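Local structure of flagellar hook-associated protein (Burkholderia pseudomallei, 4UT1) at residues N104-P109 and G599-I604; Q247-A252 and V263-A268; L356-V361 and L408-S413; A445-V450 and G563-T568. The protein probably serves as a structural component of the bacterial flagellum, forming part of the junction between the hook and the filament. One frame throughout, in Å; residues are numbered along the deposited sequence.

The four contacts span very different lengths of sequence, interaction 1 closing some 490 residues. It joins the C-terminal end of helix 80-106 to the early part of helix 593-630, inside the helical bundle; the others are nested in that loop and follow one another along the chain. Interaction 2 is a hairpin contact in a sheet lying against helix 134-193, interaction 3 pairs strands of the D2-like domain, and interaction 4 lies where the D3 sheet approaches the bundle. Centres of interactions 2 and 4 are 65 Å apart, on opposite sides of the chain's centre; none of the four touches another. Helices and beta parts alternate along the chain between the ends of interaction 1.

Interaction 1 of 4, residues N104-P109 and G599-I604; sequences NYVGSP and GYVNAI. With EDO (1,2-ethanediol), chain P.
V106 and P109 flank V601 where the C-terminal end of helix 80-106, and the loop that follows it, pack on helix 593-630 in the helical bundle of FlgK, a case of early and late chain segments meeting. The contact is apolar, with no hydrogen bond directly between the two segments. V106 divides its branches: CG1, anti to the backbone N (chi1 171°), slides past V601 CG2 at 3.3 Å, tighter than usual for two carbons, whereas CG2 meets I604 CD1 tip to tip at 3.8 Å and also approaches the hydroxyl of Y600. The I604 side chain also packs on Y158 of helix 134-193 and A303 of helix 287-322, which places this cluster among several helices.

Beyond the helix, G107 departs from helical geometry with positive phi, and the chain swings round so that P109 comes over V601. The proline ring crosses the valine at about a right angle, its CB 3.7 Å from V601 CG1. The same methyl lies 3.2 Å from G107 O. The ring also meets the N602 amide, its CG 3.6 Å from OD1.

Polar contacts gather at the hydroxyl of Y600, which is hydrogen-bonded to Y158 OH. An ethanediol, probably from the crystallisation liquor, also bonds to Y597 OH and packs near the Y105 ring, with its C2 3.7 Å from Y105 CE2. Its O2 lies at the edge of the Y600 ring, in the ring plane, and makes a 2.8 Å hydrogen bond with Y600 OH.

Interaction 2 of 4, residues Q247-A252 and V263-A268; sequences QLATVA and VSKGVA
V263 meets two residues of the facing strand through different methyls. CG1, beside its own backbone N (chi1 -57°), touches V251 CG2 at 3.5 Å, the two valines crossing at about a right angle; CG2 sits in the crowded position between N and carbonyl carbon, which brings it 3.9 Å from A249 CB. That alanine methyl also receives K265, which runs out to lay CD 3.8 Å from A249 CB; only beyond CD do the bends at chi3 and chi4 turn its end.

L248 and S264 share the other face. With chi1 -56°, the leucine sends CD2 over S264 CB, while S264 OG is bonded to Q237. At the end of the contact Q247 sets its CG 3.6 Å from A268 CB; the bend at chi2 comes after it.

The backbone fixes this register. A249 and V263 exchange two N-H...O bonds of 2.8 Å between N and O, and K265 N reaches Q247 O almost straight, at 170°. Q247 N continues to G266 O, where positive phi turns the chain through a corner.

These features are those of an antiparallel beta hairpin, 244-252 with 260-265, the fourth and fifth strands of a six-stranded antiparallel meander that rests on helix 134-193 through L248.

Interaction 3 of 4, residues L356-V361 and L408-S413; sequences LSVSFV and LKLSLS. With EDO (1,2-ethanediol), chain T.
K409 runs alongside S359 and on to V361, showing how a long side chain can extend a strand pair beyond its backbone. Its CB lies 3.5 Å from S359 OG. CG, beside the backbone N (chi1 -66°), turns toward V361 CG2, 3.8 Å away, the two side chains crossing at about a right angle. From there the chain stays extended: CD still borders S359 OG, CE reaches V361 CA at 3.7 Å, and NZ ends near V361 O, at 4.1 Å.

The backbones beneath pair antiparallel. S357 with S411 and S359 with K409 are hydrogen-bonded pairs, each linked by two N-H...O bonds; K409 N to S359 O is 2.8 Å, with the donor tilted 29° from the carbonyl plane. On this face the serines and K409 surround an ethanediol, probably from the crystallisation liquor, whose O2 makes a weak hydrogen bond with S359 OG.

The opposite face is apolar. L356, with CG anti to the backbone N, carries CD1 to L412 CG at 3.7 Å, while V358 and L410 run alongside in the same direction, CG2 against CD2. L408 CD2 bridges V358 CG1 and the ring of F360, 3.9 Å from its CD1.

Strand 356-360 is an outer strand of a three-stranded antiparallel sheet, with 408-412 in the middle and 402-405 beyond. In this D2-like domain, L356 and V358 turn their apolar side to V344 and V424, on strands 343-346 and 421-425 of the five-stranded sheet, and L412 touches F422 of the latter strand.

Interaction 4 of 4, residues A445-V450 and G563-T568; sequences AAASPV and GANKGT. With EDO (1,2-ethanediol), chain K; EDO (1,2-ethanediol), chain J.
N565 points its side chain across at the S448-P449 backbone and grips it twice, an example of an asparagine extending a strand pair where regular pairing ends. CG stands anti to the backbone N (chi1 -178°), which swings the amide toward the loop 445-450. There ND2 gives a hydrogen bond to S448 O at 2.9 Å, with the acceptor almost in the amide plane, 3° out of it. The backbone N of the same residue donates to P449 O at 2.7 Å, but comes from above that carbonyl's plane, 47° out of it. Two neighbouring carbonyls are thus taken by one residue, and the amide is held in orientation. Its remaining oxygen, OD1, accepts from O2 of an ethanediol, one of two bound here and both probably from the crystallisation liquor.

A447 presents its methyl to the other end of the contact, CB lying 3.8 Å from G567 O. The peptide before G567 is cis, and the glycine has positive phi. V450 turns away overall, yet its CG2, anti to the backbone N, approaches G563 O at 3.4 Å. S448 faces along its own chain instead: OG accepts from V450 N at 3.2 Å, closing an ST turn over P449. The backbone N of S448 is held by D570, and V450 O by R572.

V450 and A564 form an antiparallel non-hydrogen-bonded pair, so the contact lies where the pairing of strands 450-454 and 559-564 ends, the first two in order across a five-stranded antiparallel sheet of the D3 region.

Interaction 1 of 4, residues N104-P109 and G599-I604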
# COMPACT_ATOMS: atom_id res chain seq x y z
N ASN A 104 0.59 1.29 -20.45
CA ASN A 104 0.28 0.25 -21.42
C ASN A 104 0.27 -1.10 -20.74
O ASN A 104 -0.55 -1.97 -21.03
CB ASN A 104 1.29 0.27 -22.58
CG ASN A 104 1.16 1.50 -23.45
OD1 ASN A 104 0.16 2.21 -23.40
ND2 ASN A 104 2.18 1.75 -24.27
N TYR A 105 1.20 -1.27 -19.80
CA TYR A 105 1.24 -2.49 -19.02
C TYR A 105 0.00 -2.65 -18.13
O TYR A 105 -0.62 -3.71 -18.13
CB TYR A 105 2.48 -2.54 -18.14
CG TYR A 105 2.41 -3.70 -17.18
CD1 TYR A 105 2.71 -4.99 -17.61
CD2 TYR A 105 2.00 -3.52 -15.87
CE1 TYR A 105 2.62 -6.07 -16.74
CE2 TYR A 105 1.91 -4.59 -14.99
CZ TYR A 105 2.23 -5.86 -15.44
OH TYR A 105 2.14 -6.92 -14.57
N VAL A 106 -0.33 -1.62 -17.37
CA VAL A 106 -1.42 -1.70 -16.39
C VAL A 106 -2.79 -1.90 -17.03
O VAL A 106 -3.62 -2.64 -16.49
CB VAL A 106 -1.46 -0.44 -15.50
CG1 VAL A 106 -2.70 -0.44 -14.66
CG2 VAL A 106 -0.23 -0.41 -14.60
N GLY A 107 -3.04 -1.24 -18.16
CA GLY A 107 -4.30 -1.42 -18.87
C GLY A 107 -5.50 -0.74 -18.24
O GLY A 107 -5.37 0.32 -17.62
N SER A 108 -6.68 -1.35 -18.39
CA SER A 108 -7.94 -0.72 -18.03
C SER A 108 -8.21 -0.69 -16.51
O SER A 108 -7.90 -1.65 -15.80
CB SER A 108 -9.09 -1.44 -18.75
OG SER A 108 -10.33 -1.18 -18.12
N PRO A 109 -8.80 0.41 -16.02
CA PRO A 109 -9.10 0.53 -14.59
C PRO A 109 -10.20 -0.42 -14.14
O PRO A 109 -10.39 -0.59 -12.95
CB PRO A 109 -9.54 1.99 -14.45
CG PRO A 109 -10.03 2.37 -15.79
CD PRO A 109 -9.16 1.63 -16.77
N GLY A 599 -8.83 3.83 -9.21
CA GLY A 599 -8.10 5.04 -8.88
C GLY A 599 -6.61 4.90 -9.13
O GLY A 599 -5.96 5.80 -9.65
N TYR A 600 -6.07 3.74 -8.78
CA TYR A 600 -4.65 3.46 -8.96
C TYR A 600 -4.29 3.47 -10.45
O TYR A 600 -3.27 4.05 -10.85
CB TYR A 600 -4.30 2.12 -8.28
CG TYR A 600 -3.36 1.22 -9.05
CD1 TYR A 600 -1.98 1.34 -8.91
CD2 TYR A 600 -3.85 0.23 -9.89
CE1 TYR A 600 -1.13 0.53 -9.60
CE2 TYR A 600 -2.99 -0.59 -10.60
CZ TYR A 600 -1.64 -0.44 -10.44
OH TYR A 600 -0.78 -1.25 -11.13
N VAL A 601 -5.14 2.88 -11.27
CA VAL A 601 -4.89 2.86 -12.71
C VAL A 601 -5.03 4.25 -13.30
O VAL A 601 -4.21 4.68 -14.12
CB VAL A 601 -5.85 1.88 -13.44
CG1 VAL A 601 -5.84 2.11 -14.95
CG2 VAL A 601 -5.45 0.44 -13.13
N ASN A 602 -6.07 4.97 -12.89
CA ASN A 602 -6.35 6.29 -13.45
C ASN A 602 -5.27 7.32 -13.10
O ASN A 602 -5.05 8.24 -13.87
CB ASN A 602 -7.71 6.79 -12.97
CG ASN A 602 -8.86 6.07 -13.64
OD1 ASN A 602 -8.71 5.50 -14.71
ND2 ASN A 602 -10.03 6.07 -13.00
N ALA A 603 -4.61 7.15 -11.96
CA ALA A 603 -3.50 8.03 -11.61
C ALA A 603 -2.40 7.88 -12.65
O ALA A 603 -1.84 8.87 -13.13
CB ALA A 603 -2.95 7.72 -10.21
N ILE A 604 -2.11 6.64 -13.02
CA ILE A 604 -1.11 6.38 -14.04
C ILE A 604 -1.58 6.89 -15.41
O ILE A 604 -0.83 7.56 -16.13
CB ILE A 604 -0.79 4.87 -14.13
CG1 ILE A 604 -0.19 4.38 -12.80
CG2 ILE A 604 0.17 4.59 -15.31
CD1 ILE A 604 -0.18 2.87 -12.59
C1 EDO P . -1.97 -5.01 -14.29
O1 EDO P . -3.09 -5.80 -13.87
C2 EDO P . -1.25 -4.39 -13.09
O2 EDO P . -2.07 -3.42 -12.40

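Interaction 2 of 4, residues Q247-A252 and V263-A268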
# COMPACT_ATOMS: atom_id res chain seq x y z
N GLN A 247 33.44 14.08 -11.44
CA GLN A 247 32.80 12.82 -11.77
C GLN A 247 31.57 12.55 -10.92
O GLN A 247 31.63 12.67 -9.71
CB GLN A 247 33.78 11.66 -11.59
CG GLN A 247 34.55 11.30 -12.85
CD GLN A 247 34.77 9.81 -12.96
OE1 GLN A 247 34.66 9.23 -14.05
NE2 GLN A 247 35.09 9.17 -11.84
N LEU A 248 30.46 12.20 -11.56
CA LEU A 248 29.30 11.73 -10.83
C LEU A 248 29.34 10.22 -10.78
O LEU A 248 30.00 9.58 -11.61
CB LEU A 248 28.00 12.20 -11.49
CG LEU A 248 27.85 13.71 -11.69
CD1 LEU A 248 26.57 14.03 -12.43
CD2 LEU A 248 27.92 14.47 -10.34
N ALA A 249 28.65 9.63 -9.80
CA ALA A 249 28.48 8.19 -9.78
C ALA A 249 27.07 7.84 -9.32
O ALA A 249 26.38 8.66 -8.70
CB ALA A 249 29.51 7.54 -8.87
N THR A 250 26.64 6.62 -9.63
CA THR A 250 25.45 6.08 -9.00
C THR A 250 25.89 5.13 -7.90
O THR A 250 26.86 4.37 -8.05
CB THR A 250 24.52 5.33 -9.99
OG1 THR A 250 25.24 4.28 -10.63
CG2 THR A 250 23.94 6.27 -11.04
N VAL A 251 25.18 5.18 -6.78
CA VAL A 251 25.38 4.24 -5.69
C VAL A 251 24.00 3.92 -5.11
O VAL A 251 23.03 4.65 -5.38
CB VAL A 251 26.30 4.81 -4.59
CG1 VAL A 251 27.66 5.17 -5.17
CG2 VAL A 251 25.66 6.02 -3.97
N ALA A 252 23.90 2.85 -4.35
CA ALA A 252 22.63 2.52 -3.68
C ALA A 252 22.22 3.70 -2.82
O ALA A 252 23.06 4.28 -2.11
CB ALA A 252 22.77 1.25 -2.85
N VAL A 263 25.60 10.63 -6.88
CA VAL A 263 26.54 11.25 -5.96
C VAL A 263 27.64 11.90 -6.76
O VAL A 263 27.86 11.58 -7.94
CB VAL A 263 27.16 10.23 -4.97
CG1 VAL A 263 26.06 9.53 -4.18
CG2 VAL A 263 28.04 9.22 -5.70
N SER A 264 28.32 12.84 -6.11
CA SER A 264 29.56 13.39 -6.67
C SER A 264 30.75 12.87 -5.87
O SER A 264 30.68 12.77 -4.64
CB SER A 264 29.52 14.91 -6.66
OG SER A 264 29.45 15.41 -5.34
N LYS A 265 31.82 12.53 -6.57
CA LYS A 265 33.00 11.95 -5.95
C LYS A 265 34.16 12.94 -5.95
O LYS A 265 35.30 12.57 -5.69
CB LYS A 265 33.40 10.66 -6.66
CG LYS A 265 32.28 9.63 -6.75
CD LYS A 265 32.81 8.24 -7.08
CE LYS A 265 33.64 7.68 -5.93
NZ LYS A 265 32.85 7.56 -4.66
N GLY A 266 33.86 14.21 -6.23
CA GLY A 266 34.88 15.24 -6.29
C GLY A 266 35.43 15.38 -7.70
O GLY A 266 34.82 14.90 -8.66
N VAL A 267 36.58 16.02 -7.85
CA VAL A 267 37.19 16.16 -9.17
C VAL A 267 37.59 14.81 -9.71
O VAL A 267 37.99 13.91 -8.96
CB VAL A 267 38.43 17.07 -9.15
CG1 VAL A 267 38.04 18.48 -8.80
CG2 VAL A 267 39.46 16.52 -8.19
N ALA A 268 37.50 14.66 -11.03
CA ALA A 268 37.86 13.42 -11.70
C ALA A 268 39.37 13.18 -11.62
O ALA A 268 40.16 14.12 -11.70
CB ALA A 268 37.40 13.44 -13.15

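Interaction 3 of 4, residues L356-V361 and L408-S413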
# COMPACT_ATOMS: atom_id res chain seq x y z
N LEU A 356 13.87 -0.83 13.64
CA LEU A 356 12.45 -0.53 13.60
C LEU A 356 11.67 -1.67 12.95
O LEU A 356 12.10 -2.23 11.95
CB LEU A 356 12.20 0.77 12.84
CG LEU A 356 10.76 1.18 12.58
CD1 LEU A 356 10.03 1.58 13.90
CD2 LEU A 356 10.74 2.33 11.60
N SER A 357 10.54 -2.01 13.55
CA SER A 357 9.61 -2.94 12.94
C SER A 357 8.25 -2.25 12.87
O SER A 357 7.94 -1.40 13.72
CB SER A 357 9.54 -4.25 13.72
OG SER A 357 9.10 -4.03 15.05
N VAL A 358 7.45 -2.60 11.87
CA VAL A 358 6.20 -1.89 11.61
C VAL A 358 5.08 -2.89 11.33
O VAL A 358 5.30 -3.90 10.68
CB VAL A 358 6.35 -0.92 10.41
CG1 VAL A 358 5.06 -0.16 10.16
CG2 VAL A 358 7.51 0.05 10.64
N SER A 359 3.88 -2.60 11.83
CA SER A 359 2.71 -3.38 11.45
C SER A 359 1.52 -2.46 11.21
O SER A 359 1.61 -1.25 11.46
CB SER A 359 2.38 -4.43 12.51
OG SER A 359 2.05 -3.82 13.74
N PHE A 360 0.41 -3.02 10.74
CA PHE A 360 -0.78 -2.23 10.52
C PHE A 360 -1.63 -2.21 11.78
O PHE A 360 -1.77 -3.22 12.48
CB PHE A 360 -1.60 -2.77 9.34
CG PHE A 360 -0.87 -2.69 8.03
CD1 PHE A 360 -0.67 -1.46 7.41
CD2 PHE A 360 -0.36 -3.82 7.44
CE1 PHE A 360 0.03 -1.37 6.20
CE2 PHE A 360 0.35 -3.74 6.24
CZ PHE A 360 0.53 -2.52 5.62
N VAL A 361 -2.19 -1.04 12.08
CA VAL A 361 -3.23 -0.94 13.09
C VAL A 361 -4.39 -1.83 12.68
O VAL A 361 -4.95 -2.58 13.49
CB VAL A 361 -3.70 0.51 13.25
CG1 VAL A 361 -4.89 0.58 14.19
CG2 VAL A 361 -2.55 1.39 13.76
N LEU A 408 -0.17 3.08 11.19
CA LEU A 408 0.96 2.19 11.44
C LEU A 408 1.32 2.07 12.91
O LEU A 408 1.34 3.06 13.63
CB LEU A 408 2.19 2.67 10.68
CG LEU A 408 2.06 2.77 9.17
CD1 LEU A 408 3.35 3.36 8.60
CD2 LEU A 408 1.77 1.38 8.59
N LYS A 409 1.66 0.85 13.32
CA LYS A 409 2.24 0.62 14.63
C LYS A 409 3.75 0.53 14.46
O LYS A 409 4.25 -0.34 13.73
CB LYS A 409 1.68 -0.65 15.28
CG LYS A 409 0.18 -0.57 15.61
CD LYS A 409 -0.34 -1.89 16.19
CE LYS A 409 -1.85 -1.85 16.42
NZ LYS A 409 -2.42 -3.22 16.64
N LEU A 410 4.47 1.42 15.11
CA LEU A 410 5.91 1.51 14.92
C LEU A 410 6.63 1.17 16.22
O LEU A 410 6.40 1.79 17.26
CB LEU A 410 6.30 2.91 14.43
CG LEU A 410 5.66 3.34 13.11
CD1 LEU A 410 4.81 4.58 13.29
CD2 LEU A 410 6.73 3.56 12.05
N SER A 411 7.49 0.16 16.15
CA SER A 411 8.21 -0.30 17.33
C SER A 411 9.72 -0.30 17.14
O SER A 411 10.24 -0.91 16.22
CB SER A 411 7.71 -1.69 17.71
OG SER A 411 6.37 -1.59 18.12
N LEU A 412 10.41 0.40 18.04
CA LEU A 412 11.86 0.51 17.98
C LEU A 412 12.52 -0.26 19.11
O LEU A 412 11.97 -0.37 20.20
CB LEU A 412 12.27 1.98 18.04
CG LEU A 412 11.82 2.80 16.84
CD1 LEU A 412 11.10 4.06 17.30
CD2 LEU A 412 13.01 3.15 15.94
N SER A 413 13.70 -0.81 18.86
CA SER A 413 14.41 -1.58 19.87
C SER A 413 15.05 -0.67 20.93
O SER A 413 15.38 -1.11 22.03
CB SER A 413 15.49 -2.45 19.22
OG SER A 413 16.47 -1.64 18.62
C1 EDO T . 6.10 -4.38 15.40
O1 EDO T . 5.40 -5.02 14.33
C2 EDO T . 5.09 -3.58 16.21
O2 EDO T . 4.69 -2.44 15.44

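Interaction 4 of 4, residues A445-V450 and G563-T568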
# COMPACT_ATOMS: atom_id res chain seq x y z
N ALA A 445 -14.06 -21.76 4.72
CA ALA A 445 -15.00 -21.95 5.82
C ALA A 445 -16.35 -21.36 5.45
O ALA A 445 -16.66 -20.23 5.79
CB ALA A 445 -14.45 -21.31 7.10
N ALA A 446 -17.17 -22.15 4.75
CA ALA A 446 -18.42 -21.65 4.20
C ALA A 446 -19.53 -21.54 5.23
O ALA A 446 -20.46 -20.76 5.06
CB ALA A 446 -18.88 -22.54 3.05
N ALA A 447 -19.43 -22.31 6.30
CA ALA A 447 -20.51 -22.39 7.29
C ALA A 447 -20.34 -21.40 8.43
O ALA A 447 -19.22 -21.07 8.81
CB ALA A 447 -20.59 -23.79 7.83
N SER A 448 -21.45 -20.92 8.98
CA SER A 448 -21.43 -20.19 10.26
C SER A 448 -21.12 -21.15 11.40
O SER A 448 -21.55 -22.30 11.38
CB SER A 448 -22.76 -19.49 10.52
OG SER A 448 -22.77 -18.89 11.81
N PRO A 449 -20.36 -20.70 12.41
CA PRO A 449 -20.07 -21.55 13.58
C PRO A 449 -21.30 -21.72 14.49
O PRO A 449 -21.38 -22.66 15.26
CB PRO A 449 -18.98 -20.78 14.32
CG PRO A 449 -18.54 -19.67 13.41
CD PRO A 449 -19.66 -19.40 12.47
N VAL A 450 -22.24 -20.80 14.37
CA VAL A 450 -23.40 -20.77 15.28
C VAL A 450 -24.71 -21.14 14.59
O VAL A 450 -24.90 -20.90 13.40
CB VAL A 450 -23.55 -19.38 15.91
CG1 VAL A 450 -24.06 -18.40 14.88
CG2 VAL A 450 -24.47 -19.44 17.14
N GLY A 563 -26.40 -22.46 19.68
CA GLY A 563 -25.33 -23.40 19.90
C GLY A 563 -24.48 -23.53 18.66
O GLY A 563 -24.67 -22.81 17.69
N ALA A 564 -23.53 -24.46 18.70
CA ALA A 564 -22.64 -24.70 17.57
C ALA A 564 -23.42 -25.23 16.37
O ALA A 564 -24.39 -25.98 16.52
CB ALA A 564 -21.53 -25.66 17.96
N ASN A 565 -22.99 -24.85 15.17
CA ASN A 565 -23.67 -25.25 13.94
C ASN A 565 -23.25 -26.64 13.48
O ASN A 565 -22.07 -27.00 13.55
CB ASN A 565 -23.41 -24.23 12.83
CG ASN A 565 -24.14 -24.58 11.53
OD1 ASN A 565 -25.04 -25.41 11.51
ND2 ASN A 565 -23.75 -23.91 10.45
N LYS A 566 -24.22 -27.42 13.02
CA LYS A 566 -23.97 -28.77 12.52
C LYS A 566 -25.00 -29.19 11.47
O LYS A 566 -25.90 -30.00 11.77
CB LYS A 566 -23.96 -29.77 13.68
CG LYS A 566 -25.18 -29.68 14.59
CD LYS A 566 -25.22 -30.81 15.60
CE LYS A 566 -24.05 -30.73 16.58
NZ LYS A 566 -24.01 -31.93 17.47
N GLY A 567 -24.90 -28.65 10.26
CA GLY A 567 -23.92 -27.63 9.93
C GLY A 567 -23.03 -28.00 8.76
O GLY A 567 -22.10 -27.27 8.39
N THR A 568 -23.34 -29.14 8.14
CA THR A 568 -22.43 -29.75 7.18
C THR A 568 -22.44 -29.09 5.79
O THR A 568 -21.44 -29.16 5.08
CB THR A 568 -22.76 -31.25 7.02
OG1 THR A 568 -22.11 -31.77 5.85
CG2 THR A 568 -24.25 -31.45 6.89
C1 EDO K . -18.94 -25.03 16.19
O1 EDO K . -19.21 -23.63 16.11
C2 EDO K . -18.36 -25.52 14.87
O2 EDO K . -18.15 -26.93 14.95
C1 EDO J . -28.25 -23.99 8.77
O1 EDO J . -29.41 -23.36 9.35
C2 EDO J . -27.51 -24.77 9.85
O2 EDO J . -26.75 -25.83 9.26